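Local coordinates for protein Glucose/sorbosone dehydrogenases (PDB 2G8S) that belongs to the glucose/sorbosone dehydrogenase family, whose fold is a beta-propeller, and carries a bound calcium ion, at residues 8-13 with 316-321; 19-24 with 132-137; 66-71 with 83-88. One frame throughout, in Å; residues are numbered along the deposited sequence.

Contact 1. Residues 8-13 with 316-321; sequences VNVEVL and RILTDR. With EDO (1,2-ethanediol), chain I.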
loop_
_atom_site.group_PDB
_atom_site.type_symbol
_atom_site.label_atom_id
_atom_site.label_comp_id
_atom_site.label_asym_id
_atom_site.label_seq_id
_atom_site.Cartn_x
_atom_site.Cartn_y
_atom_site.Cartn_z
ATOM N N VAL A 8 4.747 12.779 20.766
ATOM C CA VAL A 8 4.659 13.540 19.519
ATOM C C VAL A 8 3.616 14.654 19.544
ATOM O O VAL A 8 2.645 14.609 20.311
ATOM C CB VAL A 8 4.390 12.624 18.289
ATOM C CG1 VAL A 8 5.562 11.656 18.068
ATOM C CG2 VAL A 8 3.072 11.863 18.438
ATOM N N ASN A 9 3.849 15.643 18.686
ATOM C CA ASN A 9 2.875 16.697 18.417
ATOM C C ASN A 9 1.962 16.264 17.294
ATOM O O ASN A 9 2.423 15.677 16.311
ATOM C CB ASN A 9 3.589 17.988 18.033
ATOM C CG ASN A 9 4.377 18.556 19.184
ATOM O OD1 ASN A 9 3.886 18.593 20.311
ATOM N ND2 ASN A 9 5.598 19.001 18.913
ATOM N N VAL A 10 0.670 16.538 17.444
ATOM C CA VAL A 10 -0.297 16.130 16.430
ATOM C C VAL A 10 -1.214 17.310 16.122
ATOM O O VAL A 10 -1.850 17.857 17.030
ATOM C CB VAL A 10 -1.168 14.939 16.903
ATOM C CG1 VAL A 10 -2.193 14.566 15.841
ATOM C CG2 VAL A 10 -0.302 13.733 17.263
ATOM N N GLU A 11 -1.286 17.674 14.846
ATOM C CA GLU A 11 -2.215 18.698 14.379
ATOM C C GLU A 11 -3.230 18.028 13.465
ATOM O O GLU A 11 -2.852 17.343 12.509
ATOM C CB GLU A 11 -1.471 19.810 13.626
ATOM C CG GLU A 11 -2.405 20.784 12.917
ATOM C CD GLU A 11 -1.694 21.965 12.268
ATOM O OE1 GLU A 11 -0.457 21.922 12.091
ATOM O OE2 GLU A 11 -2.400 22.934 11.914
ATOM N N VAL A 12 -4.516 18.216 13.760
ATOM C CA VAL A 12 -5.562 17.696 12.883
ATOM C C VAL A 12 -5.766 18.680 11.736
ATOM O O VAL A 12 -6.277 19.784 11.943
ATOM C CB VAL A 12 -6.903 17.466 13.627
ATOM C CG1 VAL A 12 -7.962 16.926 12.662
ATOM C CG2 VAL A 12 -6.708 16.513 14.801
ATOM N N LEU A 13 -5.353 18.283 10.536
ATOM C CA LEU A 13 -5.483 19.147 9.363
ATOM C C LEU A 13 -6.888 19.130 8.778
ATOM O O LEU A 13 -7.389 20.155 8.301
ATOM C CB LEU A 13 -4.477 18.757 8.280
ATOM C CG LEU A 13 -3.005 18.954 8.645
ATOM C CD1 LEU A 13 -2.144 18.505 7.494
ATOM C CD2 LEU A 13 -2.687 20.408 9.008
ATOM N N ARG A 316 5.898 2.834 19.905
ATOM C CA ARG A 316 4.653 3.267 19.271
ATOM C C ARG A 316 4.359 4.722 19.571
ATOM O O ARG A 316 4.715 5.232 20.644
ATOM C CB ARG A 316 3.477 2.433 19.786
ATOM C CG ARG A 316 3.637 0.921 19.651
ATOM C CD ARG A 316 3.744 0.479 18.190
ATOM N NE ARG A 316 3.840 -0.974 18.066
ATOM C CZ ARG A 316 2.837 -1.779 17.727
ATOM N NH1 ARG A 316 1.628 -1.291 17.466
ATOM N NH2 ARG A 316 3.049 -3.095 17.642
ATOM N N ILE A 317 3.713 5.384 18.613
ATOM C CA ILE A 317 3.198 6.741 18.795
ATOM C C ILE A 317 1.725 6.795 18.368
ATOM O O ILE A 317 1.250 5.916 17.651
ATOM C CB ILE A 317 4.055 7.801 18.046
ATOM C CG1 ILE A 317 4.044 7.559 16.532
ATOM C CG2 ILE A 317 5.494 7.839 18.615
ATOM C CD1 ILE A 317 4.740 8.648 15.702
ATOM N N LEU A 318 1.008 7.818 18.837
ATOM C CA LEU A 318 -0.426 8.022 18.549
ATOM C C LEU A 318 -1.381 7.047 19.253
ATOM O O LEU A 318 -2.598 7.131 19.067
ATOM C CB LEU A 318 -0.708 8.051 17.034
ATOM C CG LEU A 318 0.083 9.005 16.136
ATOM C CD1 LEU A 318 -0.373 8.888 14.695
ATOM C CD2 LEU A 318 -0.055 10.425 16.612
ATOM N N THR A 319 -0.849 6.153 20.087
ATOM C CA THR A 319 -1.695 5.169 20.764
ATOM C C THR A 319 -2.784 5.822 21.613
ATOM O O THR A 319 -3.895 5.297 21.709
ATOM C CB THR A 319 -0.873 4.212 21.649
ATOM O OG1 THR A 319 0.305 3.808 20.943
ATOM C CG2 THR A 319 -1.687 2.974 22.007
ATOM N N ASP A 320 -2.476 6.972 22.206
ATOM C CA ASP A 320 -3.465 7.635 23.061
ATOM C C ASP A 320 -4.677 8.222 22.323
ATOM O O ASP A 320 -5.669 8.591 22.960
ATOM C CB ASP A 320 -2.799 8.665 23.986
ATOM C CG ASP A 320 -2.098 9.794 23.242
ATOM O OD1 ASP A 320 -2.081 9.819 21.993
ATOM O OD2 ASP A 320 -1.535 10.680 23.933
ATOM N N ARG A 321 -4.610 8.300 20.993
ATOM C CA ARG A 321 -5.717 8.884 20.220
ATOM C C ARG A 321 -6.826 7.878 19.899
ATOM O O ARG A 321 -7.937 8.270 19.540
ATOM C CB ARG A 321 -5.215 9.530 18.924
ATOM C CG ARG A 321 -4.167 10.624 19.143
ATOM C CD ARG A 321 -3.896 11.419 17.870
ATOM N NE ARG A 321 -4.883 12.488 17.674
ATOM C CZ ARG A 321 -5.884 12.449 16.800
ATOM N NH1 ARG A 321 -6.054 11.391 16.010
ATOM N NH2 ARG A 321 -6.717 13.480 16.698
HETATM C C1 EDO I . -4.958 16.490 18.176
HETATM O O1 EDO I . -6.222 15.885 18.486
HETATM C C2 EDO I . -3.939 16.146 19.252
HETATM O O2 EDO I . -3.842 14.715 19.366
#
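Val8 meets Ile317 and Leu318, and Val10 meets Leu318, through methyl groups, a worked example of how neighbouring propeller blades pack through side chains without a hydrogen bond between the two segments. Val8 divides its work between its two branches. CG1 sits 3.9 Å from Ile317 CG2 and equally near the CD1 end of the same residue, while CG2 turns to Leu318 CD2. Both partners cross Val8 at about a right angle. Leu318 CD2 also meets Val10 CG2 at 3.4 Å, tighter than an ordinary carbon contact, so this single methyl touches both valines.

The polar share belongs to Arg321. Its chain bends at chi3 (83°), which brings the guanidinium across toward Val10 and Val12: Val10 CG1 lies over one face, 3.9 Å from NE, and Val12 CG2 approaches NH2 obliquely at 3.6 Å. An ethanediol molecule, probably from the crystallisation liquor, is gripped by two hydrogen bonds, from NE to its O2 at 3.0 Å and from NH2 to its O1, the latter nearly straight at 177° and in the guanidinium plane. NH2 is also engaged by a salt bridge to Glu346.

Strand 8-17 is one edge of a sheet completed by strands 325-330, 336-340 and 345-352, whereas 310-317 ends the preceding sheet. Pairing the first strand with the last in one blade is the ring closure characteristic of beta-propellers.

Contact 2. Residues 19-24 with 132-137; sequences HPWALA and GGRLVF. With EDO (1,2-ethanediol), chain F.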
loop_
_atom_site.group_PDB
_atom_site.type_symbol
_atom_site.label_atom_id
_atom_site.label_comp_id
_atom_site.label_asym_id
_atom_site.label_seq_id
_atom_site.Cartn_x
_atom_site.Cartn_y
_atom_site.Cartn_z
ATOM N N HIS A 19 -13.321 7.088 5.659
ATOM C CA HIS A 19 -12.369 6.039 5.268
ATOM C C HIS A 19 -11.364 6.453 4.182
ATOM O O HIS A 19 -11.328 5.866 3.093
ATOM C CB HIS A 19 -13.122 4.763 4.895
ATOM C CG HIS A 19 -13.768 4.111 6.071
ATOM N ND1 HIS A 19 -15.017 4.473 6.532
ATOM C CD2 HIS A 19 -13.309 3.161 6.923
ATOM C CE1 HIS A 19 -15.313 3.744 7.594
ATOM N NE2 HIS A 19 -14.292 2.949 7.858
ATOM N N PRO A 20 -10.513 7.439 4.492
ATOM C CA PRO A 20 -9.458 7.796 3.543
ATOM C C PRO A 20 -8.504 6.610 3.398
ATOM O O PRO A 20 -8.314 5.860 4.356
ATOM C CB PRO A 20 -8.761 8.976 4.224
ATOM C CG PRO A 20 -9.051 8.792 5.690
ATOM C CD PRO A 20 -10.430 8.218 5.741
ATOM N N TRP A 21 -7.925 6.427 2.215
ATOM C CA TRP A 21 -7.017 5.301 2.002
ATOM C C TRP A 21 -5.585 5.727 1.717
ATOM O O TRP A 21 -4.638 5.073 2.178
ATOM C CB TRP A 21 -7.517 4.397 0.871
ATOM C CG TRP A 21 -7.062 2.943 0.992
ATOM C CD1 TRP A 21 -7.662 1.965 1.722
ATOM C CD2 TRP A 21 -5.934 2.325 0.347
ATOM N NE1 TRP A 21 -6.979 0.777 1.586
ATOM C CE2 TRP A 21 -5.921 0.966 0.739
ATOM C CE3 TRP A 21 -4.937 2.785 -0.525
ATOM C CZ2 TRP A 21 -4.950 0.057 0.279
ATOM C CZ3 TRP A 21 -3.963 1.885 -0.973
ATOM C CH2 TRP A 21 -3.979 0.541 -0.568
ATOM N N ALA A 22 -5.429 6.801 0.947
ATOM C CA ALA A 22 -4.100 7.255 0.533
ATOM C C ALA A 22 -4.073 8.743 0.292
ATOM O O ALA A 22 -5.114 9.385 0.127
ATOM C CB ALA A 22 -3.645 6.523 -0.726
ATOM N N LEU A 23 -2.861 9.289 0.272
ATOM C CA LEU A 23 -2.675 10.676 -0.123
ATOM C C LEU A 23 -1.492 10.838 -1.070
ATOM O O LEU A 23 -0.555 10.028 -1.058
ATOM C CB LEU A 23 -2.509 11.576 1.102
ATOM C CG LEU A 23 -1.225 11.466 1.923
ATOM C CD1 LEU A 23 -0.100 12.318 1.333
ATOM C CD2 LEU A 23 -1.479 11.863 3.370
ATOM N N ALA A 24 -1.547 11.892 -1.874
ATOM C CA ALA A 24 -0.450 12.257 -2.756
ATOM C C ALA A 24 -0.193 13.737 -2.598
ATOM O O ALA A 24 -1.117 14.539 -2.703
ATOM C CB ALA A 24 -0.785 11.919 -4.207
ATOM N N GLY A 132 -4.893 -5.914 -1.743
ATOM C CA GLY A 132 -3.650 -5.135 -1.803
ATOM C C GLY A 132 -4.008 -3.729 -2.279
ATOM O O GLY A 132 -4.947 -3.108 -1.758
ATOM N N GLY A 133 -3.278 -3.230 -3.275
ATOM C CA GLY A 133 -3.652 -1.972 -3.925
ATOM C C GLY A 133 -2.583 -0.902 -4.015
ATOM O O GLY A 133 -2.701 0.029 -4.813
ATOM N N ARG A 134 -1.536 -1.020 -3.202
ATOM C CA ARG A 134 -0.490 0.005 -3.215
ATOM C C ARG A 134 0.279 0.026 -4.535
ATOM O O ARG A 134 0.614 -1.024 -5.086
ATOM C CB ARG A 134 0.483 -0.180 -2.049
ATOM C CG ARG A 134 1.545 0.917 -1.931
ATOM C CD ARG A 134 1.348 1.803 -0.706
ATOM N NE ARG A 134 0.252 2.763 -0.832
ATOM C CZ ARG A 134 -0.247 3.467 0.188
ATOM N NH1 ARG A 134 0.237 3.310 1.418
ATOM N NH2 ARG A 134 -1.235 4.330 -0.015
ATOM N N LEU A 135 0.540 1.239 -5.021
ATOM C CA LEU A 135 1.345 1.475 -6.217
ATOM C C LEU A 135 2.604 2.212 -5.803
ATOM O O LEU A 135 2.527 3.213 -5.091
ATOM C CB LEU A 135 0.572 2.367 -7.192
ATOM C CG LEU A 135 -0.849 1.930 -7.552
ATOM C CD1 LEU A 135 -1.531 2.992 -8.404
ATOM C CD2 LEU A 135 -0.797 0.601 -8.264
ATOM N N VAL A 136 3.759 1.738 -6.259
ATOM C CA VAL A 136 5.006 2.465 -5.996
ATOM C C VAL A 136 5.867 2.534 -7.254
ATOM O O VAL A 136 6.178 1.500 -7.853
ATOM C CB VAL A 136 5.826 1.825 -4.837
ATOM C CG1 VAL A 136 7.196 2.498 -4.718
ATOM C CG2 VAL A 136 5.089 1.955 -3.515
ATOM N N PHE A 137 6.251 3.750 -7.651
ATOM C CA PHE A 137 7.232 3.924 -8.724
ATOM C C PHE A 137 8.648 3.798 -8.152
ATOM O O PHE A 137 8.946 4.376 -7.092
ATOM C CB PHE A 137 7.045 5.280 -9.416
ATOM C CG PHE A 137 5.806 5.354 -10.268
ATOM C CD1 PHE A 137 5.820 4.872 -11.578
ATOM C CD2 PHE A 137 4.632 5.887 -9.759
ATOM C CE1 PHE A 137 4.669 4.915 -12.363
ATOM C CE2 PHE A 137 3.474 5.938 -10.537
ATOM C CZ PHE A 137 3.497 5.448 -11.842
HETATM C C1 EDO F . -2.862 2.101 2.182
HETATM O O1 EDO F . -2.548 3.291 2.900
HETATM C C2 EDO F . -2.172 0.894 2.804
HETATM O O2 EDO F . -2.597 0.784 4.169
#
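Ala22 and Arg134 mark the closest backbone approach, yet their CA atoms are still 8.9 Å apart and no hydrogen bond joins the two segments, so side chains bridge the distance. Arg134 does most of the reaching. CG stands opposite the backbone N (chi1 -176°), and further bends at chi2 and chi3 fold the chain over until NH2 comes within 3.3 Å of Ala22 CB, the methyl lying at the guanidinium edge. The same nitrogen meets Trp21 CZ3 obliquely at 3.8 Å. With indole and guanidinium planes 65° apart, this is not a parallel stack. The six-membered end of the indole reaches the Gly132-Gly133 loop obliquely, CZ2 coming 3.8 Å from Gly132 O and CH2 4.0 Å from Gly133 C.

Into the angle between the two flat groups fits an ethanediol molecule, probably from the crystallisation liquor. Its C1 rests 3.2 Å above the indole plane and 3.1 Å above that of the guanidinium, and its O1 is 2.8 Å from Trp21 O. The diol is hydrogen-bonded to Arg326 O.

Close to the middle of the chain, edge strand 20-25 of one propeller sheet meets the loop leading into 135-137, edge strand of another, with strand 68-73 of a third sheet coming between them. Salt bridges join Arg134 to both 68-73, NE with Asp70, and 325-330, NH1 with Asp327.

Contact 3. Residues 66-71 with 83-88; sequences GGLLDV and IWLSYS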
loop_
_atom_site.group_PDB
_atom_site.type_symbol
_atom_site.label_atom_id
_atom_site.label_comp_id
_atom_site.label_asym_id
_atom_site.label_seq_id
_atom_site.Cartn_x
_atom_site.Cartn_y
_atom_site.Cartn_z
ATOM N N GLY A 66 -12.574 -3.240 -0.047
ATOM C CA GLY A 66 -12.411 -2.665 -1.379
ATOM C C GLY A 66 -12.946 -1.257 -1.533
ATOM O O GLY A 66 -13.549 -0.699 -0.612
ATOM N N GLY A 67 -12.735 -0.706 -2.723
ATOM C CA GLY A 67 -13.210 0.639 -3.086
ATOM C C GLY A 67 -12.152 1.375 -3.890
ATOM O O GLY A 67 -11.447 0.769 -4.705
ATOM N N LEU A 68 -12.049 2.684 -3.660
ATOM C CA LEU A 68 -10.985 3.493 -4.265
ATOM C C LEU A 68 -9.794 3.424 -3.331
ATOM O O LEU A 68 -9.926 3.713 -2.139
ATOM C CB LEU A 68 -11.433 4.943 -4.451
ATOM C CG LEU A 68 -10.421 5.863 -5.132
ATOM C CD1 LEU A 68 -10.082 5.382 -6.546
ATOM C CD2 LEU A 68 -10.949 7.291 -5.138
ATOM N N LEU A 69 -8.651 3.011 -3.876
ATOM C CA LEU A 69 -7.493 2.677 -3.053
ATOM C C LEU A 69 -6.364 3.700 -3.213
ATOM O O LEU A 69 -6.455 4.782 -2.642
ATOM C CB LEU A 69 -7.055 1.221 -3.289
ATOM C CG LEU A 69 -8.178 0.190 -3.026
ATOM C CD1 LEU A 69 -7.736 -1.195 -3.491
ATOM C CD2 LEU A 69 -8.657 0.169 -1.570
ATOM N N ASP A 70 -5.315 3.386 -3.968
ATOM C CA ASP A 70 -4.152 4.279 -3.978
ATOM C C ASP A 70 -4.305 5.450 -4.936
ATOM O O ASP A 70 -5.019 5.360 -5.934
ATOM C CB ASP A 70 -2.867 3.513 -4.302
ATOM C CG ASP A 70 -1.668 4.012 -3.501
ATOM O OD1 ASP A 70 -1.773 5.074 -2.846
ATOM O OD2 ASP A 70 -0.630 3.322 -3.513
ATOM N N VAL A 71 -3.617 6.549 -4.622
ATOM C CA VAL A 71 -3.427 7.635 -5.570
ATOM C C VAL A 71 -1.948 7.986 -5.538
ATOM O O VAL A 71 -1.398 8.239 -4.465
ATOM C CB VAL A 71 -4.301 8.879 -5.240
ATOM C CG1 VAL A 71 -4.100 9.370 -3.800
ATOM C CG2 VAL A 71 -4.008 9.998 -6.221
ATOM N N ILE A 83 -1.682 11.134 -13.038
ATOM C CA ILE A 83 -1.897 10.507 -11.738
ATOM C C ILE A 83 -2.446 9.102 -11.934
ATOM O O ILE A 83 -3.217 8.852 -12.864
ATOM C CB ILE A 83 -2.777 11.352 -10.774
ATOM C CG1 ILE A 83 -4.241 11.374 -11.196
ATOM C CG2 ILE A 83 -2.207 12.757 -10.617
ATOM C CD1 ILE A 83 -5.186 11.770 -10.048
ATOM N N TRP A 84 -1.979 8.190 -11.088
ATOM C CA TRP A 84 -2.389 6.792 -11.122
ATOM C C TRP A 84 -3.321 6.488 -9.960
ATOM O O TRP A 84 -3.128 6.998 -8.849
ATOM C CB TRP A 84 -1.157 5.882 -11.030
ATOM C CG TRP A 84 -0.311 5.847 -12.271
ATOM C CD1 TRP A 84 0.484 6.851 -12.771
ATOM C CD2 TRP A 84 -0.182 4.746 -13.176
ATOM N NE1 TRP A 84 1.099 6.435 -13.936
ATOM C CE2 TRP A 84 0.709 5.145 -14.206
ATOM C CE3 TRP A 84 -0.729 3.451 -13.216
ATOM C CZ2 TRP A 84 1.074 4.284 -15.259
ATOM C CZ3 TRP A 84 -0.381 2.604 -14.263
ATOM C CH2 TRP A 84 0.515 3.022 -15.269
ATOM N N LEU A 85 -4.327 5.652 -10.213
ATOM C CA LEU A 85 -5.249 5.206 -9.164
ATOM C C LEU A 85 -5.383 3.690 -9.200
ATOM O O LEU A 85 -5.319 3.073 -10.274
ATOM C CB LEU A 85 -6.649 5.810 -9.345
ATOM C CG LEU A 85 -6.791 7.338 -9.357
ATOM C CD1 LEU A 85 -8.188 7.777 -9.803
ATOM C CD2 LEU A 85 -6.487 7.908 -7.969
ATOM N N SER A 86 -5.569 3.091 -8.027
ATOM C CA SER A 86 -5.974 1.698 -7.963
ATOM C C SER A 86 -7.313 1.592 -7.245
ATOM O O SER A 86 -7.679 2.453 -6.450
ATOM C CB SER A 86 -4.918 0.846 -7.253
ATOM O OG SER A 86 -4.786 1.205 -5.886
ATOM N N TYR A 87 -8.051 0.533 -7.541
ATOM C CA TYR A 87 -9.406 0.384 -7.016
ATOM C C TYR A 87 -9.847 -1.061 -7.168
ATOM O O TYR A 87 -9.229 -1.815 -7.907
ATOM C CB TYR A 87 -10.379 1.331 -7.754
ATOM C CG TYR A 87 -10.494 1.109 -9.255
ATOM C CD1 TYR A 87 -11.602 0.446 -9.791
ATOM C CD2 TYR A 87 -9.519 1.594 -10.145
ATOM C CE1 TYR A 87 -11.726 0.242 -11.169
ATOM C CE2 TYR A 87 -9.641 1.393 -11.533
ATOM C CZ TYR A 87 -10.745 0.709 -12.026
ATOM O OH TYR A 87 -10.889 0.504 -13.382
ATOM N N SER A 88 -10.902 -1.447 -6.462
ATOM C CA SER A 88 -11.501 -2.759 -6.719
ATOM C C SER A 88 -12.608 -2.636 -7.757
ATOM O O SER A 88 -13.339 -1.643 -7.792
ATOM C CB SER A 88 -12.011 -3.400 -5.431
ATOM O OG SER A 88 -12.827 -2.516 -4.699
#
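Gly67 and Ser88 exchange two hydrogen bonds at the start of the pairing. Gly67 N donates to Ser88 OG at 2.7 Å, though the bond is bent (131°), and the hydroxyl has a second partner in Trp61 O. Gly67 O in turn accepts from Ser88 N. Further along, Leu69 N donates to Ser86 O at 2.8 Å, and Ser86 N to Asp70 O at 3.1 Å. Between them the register slips by one: Leu69 and Asp70 both face Ser86, a classic beta bulge in the antiparallel pairing of 68-73 with 82-90, two adjoining strands of one propeller blade. Where regular pairing is thus interrupted, the additional amide, Asp70 N, is met by Ser86 OG at 3.0 Å, which the serine's chi1 of 65° places between its own backbone N and carbonyl carbon. That hydroxyl is also hydrogen-bonded to Gly133 O. The Asp70 carboxylate turns away from 83-88: OD2 receives Leu135 N, while OD1 takes a weak bond from Val71 N. Beyond the bulge, on the face shared by Leu68 and Tyr87, Val71 and Leu85 lie side by side, with Val71 CB 3.6 Å from Leu85 CD2.

Contacts 2 and 3 belong to the buried interior and share a boundary, joined by hydrogen bonds and by the packing of Trp21 on Leu69. Their centres are about 7 Å apart. Contact 1 lies about 21 Å from the centre of contact 2, toward the periphery, and is partly buried; its strand 8-17 is followed directly by strand 20-25 of contact 2. Chemistry follows position. Within a blade, contact 3 relies on backbone and serine hydrogen bonds. Between blades there are none across the segments: contact 1 packs methyls beside an arginine, whereas contact 2 sets a tryptophan and an arginine about the middle of the ring.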